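Local coordinates for putative ABC transporter, periplasmic binding protein, amino acid (PDB 2YJP) that probably captures L-cysteine in the periplasm as the solute receptor of an ABC transporter for amino acids, at residues Leu189-Gln193 against Asn194-Phe198. The protein carries 1 engineered substitution. Sequence-based numbering, arbitrary orientation.
Sequences LKFDQ and NTETF. With ZN (zinc ion), chain G; ZN (zinc ion), chain J.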
loop_
_atom_site.group_PDB
_atom_site.type_symbol
_atom_site.label_atom_id
_atom_site.label_comp_id
_atom_site.label_asym_id
_atom_site.label_seq_id
_atom_site.Cartn_x
_atom_site.Cartn_y
_atom_site.Cartn_z
ATOM N N LEU A 189 -7.235 -13.386 12.813
ATOM C CA LEU A 189 -6.383 -12.799 13.832
ATOM C C LEU A 189 -5.668 -11.593 13.212
ATOM O O LEU A 189 -4.944 -11.712 12.244
ATOM C CB LEU A 189 -5.365 -13.815 14.334
ATOM C CG LEU A 189 -4.436 -13.365 15.462
ATOM C CD1 LEU A 189 -5.174 -13.139 16.696
ATOM C CD2 LEU A 189 -3.555 -14.449 15.888
ATOM N N LYS A 190 -5.885 -10.425 13.803
ATOM C CA LYS A 190 -5.463 -9.158 13.203
ATOM C C LYS A 190 -4.325 -8.495 14.023
ATOM O O LYS A 190 -4.317 -8.536 15.239
ATOM C CB LYS A 190 -6.662 -8.219 13.071
ATOM C CG LYS A 190 -7.935 -8.902 12.667
ATOM C CD LYS A 190 -9.019 -7.910 12.256
ATOM C CE LYS A 190 -10.352 -8.649 12.045
ATOM N NZ LYS A 190 -11.470 -7.807 11.501
ATOM N N PHE A 191 -3.350 -7.907 13.330
ATOM C CA PHE A 191 -2.269 -7.196 13.995
ATOM C C PHE A 191 -2.181 -5.828 13.348
ATOM O O PHE A 191 -2.401 -5.715 12.130
ATOM C CB PHE A 191 -0.962 -7.957 13.765
ATOM C CG PHE A 191 -0.896 -9.273 14.492
ATOM C CD1 PHE A 191 -0.436 -9.339 15.824
ATOM C CD2 PHE A 191 -1.325 -10.429 13.870
ATOM C CE1 PHE A 191 -0.410 -10.564 16.508
ATOM C CE2 PHE A 191 -1.314 -11.661 14.548
ATOM C CZ PHE A 191 -0.852 -11.733 15.838
ATOM N N ASP A 192 -1.882 -4.797 14.123
ATOM C CA ASP A 192 -1.750 -3.390 13.613
ATOM C C ASP A 192 -0.709 -3.213 12.486
ATOM O O ASP A 192 -0.961 -2.523 11.521
ATOM C CB ASP A 192 -1.398 -2.441 14.760
ATOM C CG ASP A 192 -2.585 -2.183 15.723
ATOM O OD1 ASP A 192 -3.627 -2.787 15.490
ATOM O OD2 ASP A 192 -2.514 -1.347 16.694
ATOM N N GLN A 193 0.448 -3.870 12.615
ATOM C CA GLN A 193 1.600 -3.658 11.786
ATOM C C GLN A 193 1.915 -4.854 10.881
ATOM O O GLN A 193 1.667 -6.024 11.304
ATOM C CB GLN A 193 2.797 -3.458 12.703
ATOM C CG GLN A 193 2.595 -2.363 13.689
ATOM C CD GLN A 193 3.896 -2.075 14.495
ATOM O OE1 GLN A 193 4.971 -1.935 13.914
ATOM N NE2 GLN A 193 3.786 -1.997 15.821
ATOM N N ASN A 194 2.533 -4.605 9.718
ATOM C CA ASN A 194 2.893 -5.718 8.849
ATOM C C ASN A 194 3.903 -6.659 9.479
ATOM O O ASN A 194 3.747 -7.839 9.356
ATOM C CB ASN A 194 3.350 -5.283 7.422
ATOM C CG ASN A 194 2.175 -4.702 6.596
ATOM O OD1 ASN A 194 1.177 -5.395 6.389
ATOM N ND2 ASN A 194 2.262 -3.398 6.204
ATOM N N THR A 195 4.956 -6.123 10.080
ATOM C CA THR A 195 6.001 -6.918 10.711
ATOM C C THR A 195 5.411 -7.879 11.732
ATOM O O THR A 195 5.712 -9.051 11.693
ATOM C CB THR A 195 7.048 -6.011 11.378
ATOM O OG1 THR A 195 7.643 -5.198 10.356
ATOM C CG2 THR A 195 8.189 -6.878 12.024
ATOM N N GLU A 196 4.529 -7.399 12.604
ATOM C CA GLU A 196 3.831 -8.302 13.537
ATOM C C GLU A 196 3.081 -9.395 12.796
ATOM O O GLU A 196 3.159 -10.577 13.190
ATOM C CB GLU A 196 2.806 -7.596 14.417
ATOM C CG GLU A 196 3.317 -6.647 15.448
ATOM C CD GLU A 196 2.126 -5.854 16.071
ATOM O OE1 GLU A 196 1.230 -5.306 15.306
ATOM O OE2 GLU A 196 2.092 -5.777 17.337
ATOM N N THR A 197 2.363 -9.011 11.746
ATOM C CA THR A 197 1.499 -9.961 11.041
ATOM C C THR A 197 2.314 -11.108 10.391
ATOM O O THR A 197 1.997 -12.293 10.539
ATOM C CB THR A 197 0.652 -9.240 9.987
ATOM O OG1 THR A 197 -0.029 -8.143 10.611
ATOM C CG2 THR A 197 -0.392 -10.204 9.387
ATOM N N PHE A 198 3.389 -10.755 9.723
ATOM C CA PHE A 198 4.206 -11.758 9.106
ATOM C C PHE A 198 5.006 -12.561 10.172
ATOM O O PHE A 198 5.174 -13.756 10.009
ATOM C CB PHE A 198 5.115 -11.148 8.070
ATOM C CG PHE A 198 4.420 -10.739 6.845
ATOM C CD1 PHE A 198 4.188 -11.661 5.798
ATOM C CD2 PHE A 198 3.971 -9.419 6.687
ATOM C CE1 PHE A 198 3.542 -11.285 4.645
ATOM C CE2 PHE A 198 3.324 -9.034 5.493
ATOM C CZ PHE A 198 3.134 -9.954 4.464
HETATM ZN ZN ZN G . -1.306 0.212 16.379
HETATM ZN ZN ZN J . 0.617 -5.028 18.353
HETATM O O HOH W 1 -1.463 -5.225 17.113
HETATM O O HOH W 2 0.691 -6.604 20.250
#
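Gln193, at the N-cap of helix 194-202, is bonded through its backbone to the side chain of Glu196, three residues on. Gln193 N donates to Glu196 OE1 at 3.1 Å with an N-H...O angle of 153°, meeting that oxygen nearly end-on to its C-O bond. Glu196 CG lies beside its own backbone N (chi1 -68°) and the chain then runs extended, which carries the carboxylate back over the helix start; this is the N3-to-N-cap half of a capping box, and the reciprocal bond to the N-cap side chain is not made here. Gln193 O in turn accepts twice: from Thr197 N at 3.1 Å, the first turn of the helix, and from Thr197 OG1 at 2.8 Å, with the hydroxyl standing 38° out of the carbonyl plane.

The Glu196 carboxylate divides its work, for OE2 binds a zinc ion at 1.9 Å while OE1 holds the backbone. One of the two waters on that zinc also accepts from Asp192 N at 3.0 Å. Asp192 OD2 binds a different zinc at 2.0 Å, shared with Glu105.

Van der Waals packing centres on Phe191. Phe191 CD1 is 3.9 Å from Glu196 CB, carbon on carbon; two oxygens also approach, Thr197 OG1 at 3.3 Å from Phe191 CB and Glu196 O over one ring face.

The contact forms the turn from strand 187-191 into helix 194-202. The strand pairs in parallel with strand 166-170, whose Leu168 touches Phe191; Thr197 and Phe198 pack on Leu209 of strand 208-212. Asn194 ND2 hydrogen-bonds to Asp64 OD1 of strand 64-65 and Asn194 OD1 to NE2 of His211, a cysteine-pocket residue, so the helix start faces the ligand cleft.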